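Local coordinates for protein heavy metal cation tricomponent efflux pump ZneA(CzcA-like) (Cupriavidus metallidurans, PDB 4K0J) that probably exports zinc ions from the cell in exchange for protons, as a metal-efflux pump of the resistance-nodulation-cell division family, at residues C[36-41]-C[384-389]; C[40-45]-C[454-459]; C[132-137]-C[650-655]; C[371-376]-C[469-474]; C[910-915]-C[986-991]. One frame throughout, in Å; residues are numbered along the deposited sequence.

Interaction 1: residues C[36-41]-C[384-389]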
# COMPACT_ATOMS: atom_id res chain seq x y z
N LEU C 36 -25.38 4.71 -2.24
CA LEU C 36 -26.43 4.87 -1.25
C LEU C 36 -25.97 4.40 0.11
O LEU C 36 -25.58 3.24 0.28
CB LEU C 36 -27.68 4.09 -1.66
CG LEU C 36 -28.65 4.79 -2.61
CD1 LEU C 36 -29.77 3.84 -3.00
CD2 LEU C 36 -29.20 6.06 -1.97
N GLU C 37 -26.01 5.30 1.09
CA GLU C 37 -25.68 4.96 2.46
C GLU C 37 -26.80 5.41 3.39
O GLU C 37 -27.00 6.60 3.61
CB GLU C 37 -24.34 5.58 2.85
CG GLU C 37 -23.18 5.08 2.01
CD GLU C 37 -21.86 5.65 2.45
OE1 GLU C 37 -21.80 6.26 3.53
OE2 GLU C 37 -20.87 5.49 1.70
N ALA C 38 -27.53 4.44 3.94
CA ALA C 38 -28.66 4.73 4.82
C ALA C 38 -28.22 4.75 6.27
O ALA C 38 -28.80 5.45 7.10
CB ALA C 38 -29.77 3.72 4.61
N TYR C 39 -27.21 3.95 6.58
CA TYR C 39 -26.63 3.93 7.92
C TYR C 39 -25.13 3.93 7.73
O TYR C 39 -24.53 2.88 7.53
CB TYR C 39 -27.06 2.68 8.67
CG TYR C 39 -26.90 2.76 10.17
CD1 TYR C 39 -28.01 2.87 11.00
CD2 TYR C 39 -25.65 2.74 10.77
CE1 TYR C 39 -27.88 2.94 12.37
CE2 TYR C 39 -25.50 2.82 12.13
CZ TYR C 39 -26.62 2.92 12.93
OH TYR C 39 -26.49 3.00 14.31
N PRO C 40 -24.52 5.12 7.77
CA PRO C 40 -23.09 5.33 7.50
C PRO C 40 -22.22 4.42 8.35
O PRO C 40 -22.60 4.14 9.49
CB PRO C 40 -22.87 6.79 7.90
CG PRO C 40 -24.20 7.42 7.79
CD PRO C 40 -25.19 6.37 8.18
N ASP C 41 -21.09 3.97 7.82
CA ASP C 41 -20.17 3.13 8.58
C ASP C 41 -19.65 3.89 9.79
O ASP C 41 -18.58 4.51 9.75
CB ASP C 41 -19.02 2.64 7.70
CG ASP C 41 -18.36 1.39 8.26
OD1 ASP C 41 -18.22 0.41 7.50
OD2 ASP C 41 -17.97 1.40 9.44
N ALA C 384 -23.86 9.53 -0.66
CA ALA C 384 -25.15 10.16 -0.49
C ALA C 384 -25.83 9.66 0.78
O ALA C 384 -26.77 8.87 0.73
CB ALA C 384 -26.03 9.91 -1.70
N ASN C 385 -25.32 10.11 1.93
CA ASN C 385 -25.96 9.84 3.21
C ASN C 385 -27.41 10.30 3.24
O ASN C 385 -27.70 11.49 3.21
CB ASN C 385 -25.19 10.53 4.34
CG ASN C 385 -24.21 9.62 5.03
OD1 ASN C 385 -23.97 8.49 4.60
ND2 ASN C 385 -23.61 10.11 6.11
N LEU C 386 -28.32 9.34 3.30
CA LEU C 386 -29.74 9.66 3.36
C LEU C 386 -30.09 10.28 4.70
O LEU C 386 -30.97 11.13 4.78
CB LEU C 386 -30.56 8.40 3.11
CG LEU C 386 -30.19 7.67 1.82
CD1 LEU C 386 -30.61 6.21 1.90
CD2 LEU C 386 -30.81 8.35 0.61
N LEU C 387 -29.40 9.86 5.75
CA LEU C 387 -29.64 10.38 7.10
C LEU C 387 -29.35 11.87 7.19
O LEU C 387 -29.99 12.59 7.97
CB LEU C 387 -28.80 9.64 8.14
CG LEU C 387 -29.22 8.23 8.52
CD1 LEU C 387 -28.44 7.74 9.74
CD2 LEU C 387 -30.72 8.16 8.77
N SER C 388 -28.39 12.35 6.40
CA SER C 388 -27.99 13.75 6.46
C SER C 388 -28.56 14.57 5.30
O SER C 388 -28.72 15.79 5.43
CB SER C 388 -26.46 13.87 6.52
OG SER C 388 -25.87 13.53 5.28
N LEU C 389 -28.87 13.92 4.19
CA LEU C 389 -29.52 14.61 3.07
C LEU C 389 -30.99 14.87 3.37
O LEU C 389 -31.62 15.72 2.75
CB LEU C 389 -29.38 13.82 1.78
CG LEU C 389 -28.31 14.36 0.82
CD1 LEU C 389 -26.95 14.37 1.50
CD2 LEU C 389 -28.28 13.54 -0.46

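Interaction 2: residues C[40-45]-C[454-459]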
# COMPACT_ATOMS: atom_id res chain seq x y z
N PRO C 40 -24.52 5.12 7.77
CA PRO C 40 -23.09 5.33 7.50
C PRO C 40 -22.22 4.42 8.35
O PRO C 40 -22.60 4.14 9.49
CB PRO C 40 -22.87 6.79 7.90
CG PRO C 40 -24.20 7.42 7.79
CD PRO C 40 -25.19 6.37 8.18
N ASP C 41 -21.09 3.97 7.82
CA ASP C 41 -20.17 3.13 8.58
C ASP C 41 -19.65 3.89 9.79
O ASP C 41 -18.58 4.51 9.75
CB ASP C 41 -19.02 2.64 7.70
CG ASP C 41 -18.36 1.39 8.26
OD1 ASP C 41 -18.22 0.41 7.50
OD2 ASP C 41 -17.97 1.40 9.44
N ILE C 42 -20.43 3.84 10.86
CA ILE C 42 -20.16 4.54 12.11
C ILE C 42 -18.87 4.03 12.74
O ILE C 42 -18.14 4.79 13.38
CB ILE C 42 -21.32 4.34 13.10
CG1 ILE C 42 -22.60 4.96 12.54
CG2 ILE C 42 -21.01 4.95 14.45
CD1 ILE C 42 -22.42 6.37 12.01
N ALA C 43 -18.60 2.75 12.53
CA ALA C 43 -17.46 2.06 13.14
C ALA C 43 -16.13 2.76 12.96
O ALA C 43 -15.94 3.55 12.03
CB ALA C 43 -17.37 0.65 12.58
N ASP C 44 -15.20 2.45 13.85
CA ASP C 44 -13.82 2.89 13.74
C ASP C 44 -12.99 1.75 13.16
O ASP C 44 -13.45 0.60 13.12
CB ASP C 44 -13.28 3.31 15.11
CG ASP C 44 -14.14 4.37 15.76
OD1 ASP C 44 -14.34 4.30 17.00
OD2 ASP C 44 -14.61 5.28 15.05
N THR C 45 -11.78 2.05 12.72
CA THR C 45 -10.91 1.04 12.11
C THR C 45 -10.41 0.05 13.15
O THR C 45 -9.52 0.35 13.94
CB THR C 45 -9.71 1.69 11.44
OG1 THR C 45 -10.14 2.90 10.80
CG2 THR C 45 -9.13 0.75 10.40
N GLN C 454 -14.05 14.41 14.40
CA GLN C 454 -13.72 13.20 13.68
C GLN C 454 -14.59 12.03 14.15
O GLN C 454 -15.64 12.24 14.75
CB GLN C 454 -12.24 12.87 13.85
CG GLN C 454 -11.30 13.98 13.39
CD GLN C 454 -9.85 13.73 13.77
OE1 GLN C 454 -9.55 12.91 14.63
NE2 GLN C 454 -8.94 14.46 13.13
N ARG C 455 -14.14 10.82 13.86
CA ARG C 455 -14.84 9.60 14.27
C ARG C 455 -16.30 9.55 13.82
O ARG C 455 -16.65 9.93 12.69
CB ARG C 455 -14.79 9.40 15.78
CG ARG C 455 -13.40 9.50 16.40
CD ARG C 455 -13.49 9.35 17.91
NE ARG C 455 -14.70 10.00 18.43
CZ ARG C 455 -15.11 9.92 19.70
NH1 ARG C 455 -14.42 9.22 20.59
NH2 ARG C 455 -16.22 10.54 20.07
N ILE C 456 -17.16 9.09 14.73
CA ILE C 456 -18.55 8.82 14.42
C ILE C 456 -19.38 10.08 14.19
O ILE C 456 -20.22 10.12 13.29
CB ILE C 456 -19.19 7.92 15.52
CG1 ILE C 456 -19.42 8.69 16.81
CG2 ILE C 456 -18.29 6.73 15.81
CD1 ILE C 456 -19.58 7.79 18.02
N GLU C 457 -19.12 11.13 14.97
CA GLU C 457 -19.87 12.37 14.85
C GLU C 457 -19.51 13.08 13.55
O GLU C 457 -20.21 13.99 13.10
CB GLU C 457 -19.63 13.29 16.06
CG GLU C 457 -18.18 13.73 16.26
CD GLU C 457 -17.39 12.76 17.12
OE1 GLU C 457 -17.90 11.67 17.43
OE2 GLU C 457 -16.25 13.10 17.48
N TYR C 458 -18.40 12.66 12.95
CA TYR C 458 -18.04 13.14 11.63
C TYR C 458 -18.67 12.27 10.55
O TYR C 458 -19.30 12.79 9.63
CB TYR C 458 -16.52 13.18 11.46
CG TYR C 458 -16.06 13.42 10.04
CD1 TYR C 458 -15.94 14.70 9.54
CD2 TYR C 458 -15.74 12.35 9.21
CE1 TYR C 458 -15.51 14.92 8.24
CE2 TYR C 458 -15.32 12.56 7.92
CZ TYR C 458 -15.20 13.84 7.44
OH TYR C 458 -14.78 14.03 6.14
N LYS C 459 -18.49 10.95 10.65
CA LYS C 459 -19.05 10.03 9.66
C LYS C 459 -20.55 10.23 9.49
O LYS C 459 -21.09 10.12 8.38
CB LYS C 459 -18.77 8.58 10.05
CG LYS C 459 -17.30 8.21 10.12
CD LYS C 459 -17.06 7.06 11.08
CE LYS C 459 -15.59 6.97 11.48
NZ LYS C 459 -15.38 6.10 12.67

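Interaction 3: residues C[132-137]-C[650-655]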
# COMPACT_ATOMS: atom_id res chain seq x y z
N SER C 132 -17.04 -4.46 9.15
CA SER C 132 -17.46 -3.53 10.18
C SER C 132 -18.46 -4.23 11.08
O SER C 132 -19.14 -5.16 10.65
CB SER C 132 -18.10 -2.30 9.54
OG SER C 132 -18.78 -1.50 10.49
N PRO C 133 -18.56 -3.78 12.35
CA PRO C 133 -19.59 -4.27 13.27
C PRO C 133 -21.01 -4.05 12.75
O PRO C 133 -21.96 -4.58 13.34
CB PRO C 133 -19.36 -3.42 14.53
CG PRO C 133 -18.54 -2.26 14.07
CD PRO C 133 -17.66 -2.83 13.01
N ILE C 134 -21.15 -3.28 11.68
CA ILE C 134 -22.43 -3.13 10.99
C ILE C 134 -22.40 -3.79 9.61
O ILE C 134 -23.15 -3.42 8.72
CB ILE C 134 -22.81 -1.66 10.81
CG1 ILE C 134 -21.82 -0.96 9.88
CG2 ILE C 134 -22.86 -0.95 12.15
CD1 ILE C 134 -22.36 0.32 9.30
N GLY C 135 -21.53 -4.79 9.45
CA GLY C 135 -21.40 -5.47 8.18
C GLY C 135 -22.35 -6.65 8.04
O GLY C 135 -22.47 -7.22 6.96
N GLU C 136 -23.04 -7.00 9.12
CA GLU C 136 -23.90 -8.17 9.14
C GLU C 136 -25.25 -7.87 8.48
O GLU C 136 -26.26 -7.64 9.16
CB GLU C 136 -24.09 -8.63 10.58
CG GLU C 136 -22.77 -8.92 11.29
CD GLU C 136 -22.88 -8.82 12.80
OE1 GLU C 136 -23.65 -7.97 13.29
OE2 GLU C 136 -22.20 -9.60 13.49
N ILE C 137 -25.28 -7.91 7.15
CA ILE C 137 -26.36 -7.27 6.40
C ILE C 137 -27.53 -8.17 6.03
O ILE C 137 -28.58 -7.68 5.61
CB ILE C 137 -25.82 -6.58 5.13
CG1 ILE C 137 -25.04 -7.58 4.28
CG2 ILE C 137 -24.95 -5.39 5.49
CD1 ILE C 137 -24.51 -6.97 2.99
N GLN C 650 -29.40 -2.62 19.86
CA GLN C 650 -29.84 -2.80 18.48
C GLN C 650 -28.78 -3.55 17.67
O GLN C 650 -27.60 -3.50 18.01
CB GLN C 650 -30.18 -1.45 17.82
CG GLN C 650 -31.25 -0.67 18.55
CD GLN C 650 -31.81 0.45 17.72
OE1 GLN C 650 -32.75 0.25 16.95
NE2 GLN C 650 -31.25 1.64 17.88
N PRO C 651 -29.19 -4.26 16.61
CA PRO C 651 -28.26 -5.12 15.87
C PRO C 651 -27.04 -4.42 15.27
O PRO C 651 -25.96 -5.01 15.29
CB PRO C 651 -29.15 -5.72 14.78
CG PRO C 651 -30.50 -5.74 15.39
CD PRO C 651 -30.58 -4.46 16.17
N MET C 652 -27.18 -3.21 14.75
CA MET C 652 -26.02 -2.53 14.17
C MET C 652 -25.20 -1.81 15.24
O MET C 652 -23.98 -1.96 15.30
CB MET C 652 -26.44 -1.51 13.11
CG MET C 652 -27.01 -2.09 11.83
SD MET C 652 -27.47 -0.77 10.69
CE MET C 652 -25.97 -0.62 9.72
N ILE C 653 -25.88 -1.04 16.07
CA ILE C 653 -25.22 -0.17 17.05
C ILE C 653 -24.53 -0.94 18.19
O ILE C 653 -23.55 -0.46 18.75
CB ILE C 653 -26.18 0.89 17.62
CG1 ILE C 653 -25.41 2.02 18.30
CG2 ILE C 653 -27.19 0.27 18.57
CD1 ILE C 653 -24.53 2.81 17.37
N ASP C 654 -25.04 -2.13 18.51
CA ASP C 654 -24.46 -2.96 19.56
C ASP C 654 -23.01 -3.30 19.24
O ASP C 654 -22.14 -3.29 20.12
CB ASP C 654 -25.27 -4.24 19.72
CG ASP C 654 -24.85 -5.06 20.92
OD1 ASP C 654 -25.37 -4.80 22.02
OD2 ASP C 654 -24.01 -5.96 20.76
N GLY C 655 -22.75 -3.60 17.98
CA GLY C 655 -21.41 -3.91 17.52
C GLY C 655 -20.42 -2.78 17.75
O GLY C 655 -19.37 -2.99 18.35

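Interaction 4: residues C[371-376]-C[469-474]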
# COMPACT_ATOMS: atom_id res chain seq x y z
N LEU C 371 -28.54 19.15 -8.43
CA LEU C 371 -27.81 18.54 -9.54
C LEU C 371 -26.41 19.11 -9.64
O LEU C 371 -25.47 18.44 -10.07
CB LEU C 371 -28.55 18.77 -10.85
CG LEU C 371 -29.90 18.05 -10.90
CD1 LEU C 371 -30.58 18.24 -12.24
CD2 LEU C 371 -29.69 16.57 -10.60
N MET C 372 -26.26 20.37 -9.21
CA MET C 372 -24.99 21.06 -9.29
C MET C 372 -24.13 20.74 -8.07
O MET C 372 -22.96 21.13 -8.00
CB MET C 372 -25.24 22.56 -9.39
CG MET C 372 -24.11 23.36 -10.01
SD MET C 372 -24.77 24.82 -10.83
CE MET C 372 -26.02 25.33 -9.65
N ALA C 373 -24.71 20.02 -7.12
CA ALA C 373 -23.98 19.60 -5.93
C ALA C 373 -23.61 18.12 -6.02
O ALA C 373 -22.61 17.69 -5.45
CB ALA C 373 -24.80 19.87 -4.68
N PHE C 374 -24.43 17.35 -6.73
CA PHE C 374 -24.18 15.93 -6.94
C PHE C 374 -22.86 15.72 -7.68
O PHE C 374 -22.05 14.88 -7.30
CB PHE C 374 -25.31 15.30 -7.75
CG PHE C 374 -26.62 15.25 -7.01
CD1 PHE C 374 -27.82 15.22 -7.70
CD2 PHE C 374 -26.65 15.23 -5.63
CE1 PHE C 374 -29.02 15.17 -7.02
CE2 PHE C 374 -27.85 15.18 -4.95
CZ PHE C 374 -29.03 15.15 -5.64
N ILE C 375 -22.66 16.51 -8.73
CA ILE C 375 -21.45 16.45 -9.54
C ILE C 375 -20.19 16.63 -8.69
O ILE C 375 -19.22 15.88 -8.83
CB ILE C 375 -21.49 17.49 -10.69
CG1 ILE C 375 -20.10 17.68 -11.30
CG2 ILE C 375 -22.04 18.82 -10.20
CD1 ILE C 375 -20.07 18.63 -12.47
N LEU C 376 -20.21 17.62 -7.80
CA LEU C 376 -19.07 17.89 -6.93
C LEU C 376 -18.88 16.78 -5.90
O LEU C 376 -17.77 16.56 -5.42
CB LEU C 376 -19.24 19.25 -6.25
CG LEU C 376 -19.38 20.42 -7.22
CD1 LEU C 376 -19.33 21.74 -6.48
CD2 LEU C 376 -18.31 20.35 -8.29
N GLY C 469 -22.48 22.80 1.25
CA GLY C 469 -21.49 23.74 0.75
C GLY C 469 -21.61 23.95 -0.75
O GLY C 469 -21.84 25.06 -1.23
N PHE C 470 -21.47 22.85 -1.49
CA PHE C 470 -21.55 22.86 -2.95
C PHE C 470 -22.86 23.46 -3.43
O PHE C 470 -22.87 24.34 -4.29
CB PHE C 470 -21.41 21.44 -3.50
CG PHE C 470 -20.20 20.71 -3.00
CD1 PHE C 470 -19.02 21.39 -2.75
CD2 PHE C 470 -20.24 19.35 -2.77
CE1 PHE C 470 -17.90 20.73 -2.28
CE2 PHE C 470 -19.13 18.67 -2.30
CZ PHE C 470 -17.96 19.36 -2.06
N ALA C 471 -23.97 22.99 -2.87
CA ALA C 471 -25.29 23.47 -3.26
C ALA C 471 -25.46 24.95 -2.94
O ALA C 471 -26.22 25.65 -3.60
CB ALA C 471 -26.38 22.67 -2.59
N LEU C 472 -24.75 25.42 -1.92
CA LEU C 472 -24.82 26.81 -1.51
C LEU C 472 -24.10 27.66 -2.54
O LEU C 472 -24.61 28.69 -2.99
CB LEU C 472 -24.18 27.00 -0.14
CG LEU C 472 -24.79 28.06 0.79
CD1 LEU C 472 -24.57 29.46 0.23
CD2 LEU C 472 -26.27 27.79 1.00
N PHE C 473 -22.90 27.22 -2.92
CA PHE C 473 -22.15 27.91 -3.95
C PHE C 473 -22.91 27.88 -5.27
O PHE C 473 -22.80 28.80 -6.09
CB PHE C 473 -20.76 27.29 -4.13
CG PHE C 473 -19.91 28.00 -5.14
CD1 PHE C 473 -19.39 29.26 -4.86
CD2 PHE C 473 -19.64 27.42 -6.36
CE1 PHE C 473 -18.61 29.92 -5.80
CE2 PHE C 473 -18.86 28.07 -7.30
CZ PHE C 473 -18.35 29.32 -7.01
N GLY C 474 -23.70 26.83 -5.47
CA GLY C 474 -24.54 26.72 -6.64
C GLY C 474 -25.69 27.71 -6.59
O GLY C 474 -26.08 28.27 -7.61

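Interaction 5: residues C[910-915]-C[986-991]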
# COMPACT_ATOMS: atom_id res chain seq x y z
N ASN C 910 -28.04 17.06 21.50
CA ASN C 910 -27.11 16.14 20.86
C ASN C 910 -26.29 16.83 19.78
O ASN C 910 -26.55 17.97 19.42
CB ASN C 910 -27.88 14.97 20.26
CG ASN C 910 -29.26 15.38 19.76
OD1 ASN C 910 -29.41 15.83 18.63
ND2 ASN C 910 -30.26 15.23 20.62
N VAL C 911 -25.28 16.12 19.26
CA VAL C 911 -24.43 16.67 18.21
C VAL C 911 -25.25 17.04 16.97
O VAL C 911 -24.92 17.98 16.24
CB VAL C 911 -23.28 15.69 17.84
CG1 VAL C 911 -23.82 14.43 17.19
CG2 VAL C 911 -22.27 16.37 16.92
N SER C 912 -26.34 16.31 16.76
CA SER C 912 -27.27 16.57 15.66
C SER C 912 -27.90 17.95 15.79
O SER C 912 -27.85 18.75 14.86
CB SER C 912 -28.35 15.49 15.64
OG SER C 912 -29.20 15.64 14.53
N SER C 913 -28.49 18.21 16.95
CA SER C 913 -29.10 19.51 17.22
C SER C 913 -28.05 20.62 17.27
O SER C 913 -28.35 21.78 16.97
CB SER C 913 -29.88 19.47 18.53
OG SER C 913 -29.04 19.09 19.61
N ALA C 914 -26.83 20.27 17.67
CA ALA C 914 -25.72 21.22 17.65
C ALA C 914 -25.48 21.69 16.22
O ALA C 914 -25.47 22.90 15.94
CB ALA C 914 -24.47 20.58 18.21
N VAL C 915 -25.29 20.73 15.31
CA VAL C 915 -25.17 21.04 13.89
C VAL C 915 -26.39 21.83 13.43
O VAL C 915 -26.28 22.73 12.59
CB VAL C 915 -25.02 19.75 13.05
CG1 VAL C 915 -24.96 20.08 11.57
CG2 VAL C 915 -23.77 18.99 13.48
N GLN C 986 -32.60 13.77 12.02
CA GLN C 986 -32.93 15.00 11.32
C GLN C 986 -33.76 15.91 12.22
O GLN C 986 -33.60 17.13 12.21
CB GLN C 986 -33.72 14.67 10.06
CG GLN C 986 -33.24 13.43 9.35
CD GLN C 986 -34.28 12.85 8.42
OE1 GLN C 986 -35.44 13.28 8.42
NE2 GLN C 986 -33.89 11.86 7.63
N ARG C 987 -34.66 15.30 12.98
CA ARG C 987 -35.53 16.03 13.90
C ARG C 987 -34.82 16.98 14.87
O ARG C 987 -35.40 17.99 15.25
CB ARG C 987 -36.43 15.07 14.67
CG ARG C 987 -37.39 14.30 13.79
CD ARG C 987 -38.42 13.57 14.62
NE ARG C 987 -37.80 12.74 15.65
CZ ARG C 987 -37.37 11.50 15.45
NH1 ARG C 987 -37.50 10.94 14.26
NH2 ARG C 987 -36.82 10.82 16.44
N PRO C 988 -33.59 16.66 15.32
CA PRO C 988 -32.88 17.67 16.10
C PRO C 988 -32.62 18.97 15.35
O PRO C 988 -32.98 20.03 15.85
CB PRO C 988 -31.56 16.97 16.44
CG PRO C 988 -31.93 15.55 16.52
CD PRO C 988 -32.96 15.33 15.45
N LEU C 989 -31.99 18.88 14.17
CA LEU C 989 -31.72 20.08 13.37
C LEU C 989 -33.02 20.76 12.98
O LEU C 989 -33.12 21.99 13.02
CB LEU C 989 -30.92 19.74 12.11
CG LEU C 989 -29.65 18.89 12.26
CD1 LEU C 989 -29.96 17.44 11.94
CD2 LEU C 989 -28.53 19.40 11.38
N ALA C 990 -34.02 19.96 12.62
CA ALA C 990 -35.33 20.45 12.25
C ALA C 990 -35.93 21.29 13.38
O ALA C 990 -36.38 22.41 13.16
CB ALA C 990 -36.25 19.29 11.92
N THR C 991 -35.92 20.73 14.58
CA THR C 991 -36.47 21.40 15.75
C THR C 991 -35.71 22.69 16.05
O THR C 991 -36.32 23.75 16.21
CB THR C 991 -36.41 20.48 16.97
OG1 THR C 991 -36.97 19.20 16.63
CG2 THR C 991 -37.19 21.08 18.13

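Interaction 1: residues C[36-41]-C[384-389]
Leu-36 and Ala-38 bracket the side chain of Leu-386, each meeting a different branch of it. CD2 of Leu-36 lies 3.8 Å from CD2 of Leu-386, and CB of Ala-38 approaches CD1 of the same leucine at 3.8 Å. Leu-386 can reach both because its CG stands anti to the carbonyl carbon (chi1 -53°). On the other face of this two-strand parallel pairing, Glu-37 and Asn-385 cross obliquely, with carboxylate and amide planes 65° apart. Their nearest oxygens, OE1 of Glu-37 and OD1 of Asn-385, are both acceptors and form no bond. The Asn-385 amide also meets the ring of Pro-40, while its ND2 makes weak hydrogen bonds to the backbone oxygens of Lys-459 and Leu-460. The backbone joins the pieces: N of Leu-386 donates to O of Glu-37 over 3.1 Å, nearly straight at 164°, just where strand 384-385 turns into helix 386-389. Pro-40 CD then rests 3.9 Å from Leu-387 CD1. Around this short parallel pairing, helix 323-353 covers Leu-386 and Ala-38 through Thr-330, while Pro-463 at the start of helix 463-479 packs on Asn-385. The contact thereby ties the segment after helix 13-31 to the beginning of a predicted membrane helix.

Interaction 2: residues C[40-45]-C[454-459]
The ammonium nitrogen of Lys-459 is gripped by three oxygens of the segment 40-45. NZ of Lys-459 makes a salt bridge with OD2 of Asp-44 at 2.6 Å and donates to O of Ala-43 at 2.7 Å. A longer bond runs from NZ of Lys-459 to O of Ile-42, at 3.1 Å. In both backbone bonds the nitrogen sits well above the carbonyl plane, by 52° at Ala-43 and 46° at Ile-42. The lysine chain runs extended beyond CG, and its CD passes close to O of Asp-41, the aliphatic part running along the loop. The carboxylate of Asp-44 meets it from across, the two side chains being roughly perpendicular. This close acid would probably favour the charged lysine. Beside the polar grip, the CG2 methyls of Ile-42 and Ile-456 touch at 3.5 Å, while Asp-41 is the centre of an inverse gamma turn in this loop. The short helix 455-460 is thus fastened to the linker between strand 36-37 and strand 46-52. Asn-851 of helix 848-873 touches Ile-456, and Thr-45 pairs through its backbone with Phe-97 of strand 90-97.

Interaction 3: residues C[132-137]-C[650-655]
Ile-134 and Met-652 form the close-packed half of a contact between a beta turn and the start of a helix. Ser-132 to Gly-135 make a type I turn leading into strand 135-143, and Ser-132 OG accepts from N of Ile-134 in an ST turn, which holds the corner in shape. From that corner the isoleucine presents its CB and both branches. The terminal methyl CE of Met-652 lies 3.5 Å from CB of Ile-134 and 3.8 Å from its CD1, because the thioether bends at its last torsion (chi3 93°) and brings the methyl round against the branched side chain. CG2 of Ile-134 meets the other end of the methionine, 3.7 Å from its CB. Arg-323 and Leu-326 of helix 323-353 also touch Met-652, so this side is buried. The side at Glu-136 is looser. Glu-136 and Pro-651, both partly exposed, come no nearer than 4.3 Å, between OE1 of Glu-136 and O of Pro-651. Beyond the contact, OE1 of Glu-136 faces Arg-139 in a long, weak ion pair, and the side chain touches Ile-283 and Leu-285 of strand 280-287. The ring of Pro-133 makes a third touch, against the backbone of helix 653-660, at a residue that lacks a side chain: CB of Pro-133 lies 3.4 Å from C of Gly-655 and 3.7 Å from its CA.

Interaction 4: residues C[371-376]-C[469-474]
The ring of Phe-470 takes Leu-376 over one of its faces. CB of Leu-376 stands 3.8 Å from the ring centroid, 20° off the normal, a CH-pi contact displaced somewhat toward the rim; the carbonyl oxygen of Ala-373 approaches the same ring obliquely. The leucine does not stop at the ring: its CD1 reaches back to 3.6 Å from CB of Phe-470, so one side chain covers both the ring and the carbon that carries it. Phe-470 has its CG anti to the carbonyl carbon (chi1 -53°), which swings the ring alongside the partner helix. Behind it the two backbones come near one another through small residues. CB of Ala-373 lies 3.8 Å from CB of Ala-471 and 3.9 Å from CB of Phe-470, and the CA atoms of the two alanines are 4.9 Å apart. One turn on from Ala-471, Gly-474 receives the methyl CE of Met-372, 3.6 Å from both its O and its CA, where no side chain intervenes. Val-23 of helix 13-31 touches Met-372 as well, and on the other helix, Leu-472 packs against helix 433-447. The short segments cross at 134°, with axes 8.0 Å apart. Alanine and glycine at the crossing, with larger apolar side chains on its flanks, are a usual way for helices to meet in a membrane bundle, here two predicted transmembrane helices of the RND permease fold.

Interaction 5: residues C[910-915]-C[986-991]
Ser-913 and Pro-988 mark the place where two helix starts run close together, their CA atoms 4.4 Å apart and the axes of segments 911-915 and 986-991 inclined by 38° with a nearest approach of 7.2 Å. The proline ring packs against the first turn of the other helix. CB of Pro-988 lies 3.3 Å from OD1 of Asn-910 and 3.7 Å from CB of Ser-913, while Ser-912 packs on the same ring through its CB. The side chains of Asn-910 and Pro-988 cross at about a right angle, and the amide oxygen of the asparagine is already engaged: as N-cap of helix 911-939, OD1 of Asn-910 accepts from N of Ser-913 at 3.1 Å. Ser-913 returns a bond through its hydroxyl, OG donating to the backbone O of Asn-910 at 2.7 Å, and that oxygen also receives N of Ala-914. Such side-chain capping is a classical N-terminal motif, and here it closes the first turn of a predicted transmembrane helix of the RND permease fold; Pro-988 of helix 986-997 packs against this capped end. The hydroxyl of Ser-912, placed anti to its own backbone nitrogen (chi1 -175°), finds its strong partner in O of Val-985, so it ties helix 911-939 to the residue just before helix 986-997 while its flank leans on Leu-989. That leucine turns its branches toward the first helix. Its CG lies near O of Ser-912, and CD2 of Leu-989 reaches 3.6 Å from CG1 of Val-915, the two side chains lying side by side and pointing the same way.

How the interactions relate
Interactions 1, 2 and 3 form one connected region. The first two share Pro-40 and Asp-41, their centres are 12 Å apart, and the amide of Asn-385 in interaction 1 comes near the carbonyl of Lys-459 in interaction 2. Interaction 3 joins them at Asp-41, whose OD2 probably hydrogen-bonds Ser-132 OG at 3.2 Å, and at Tyr-39, which packs on Met-652. Interaction 5 touches interaction 1 through Gln-986 and Leu-387, and interaction 2 through Val-911 and Glu-457. Interaction 4 lies apart, between two predicted transmembrane helices, its centre about 17 Å from that of interaction 1 and about 32 Å from that of interaction 3, though helix 365-379 is followed, after a short connection, by strand 384-385.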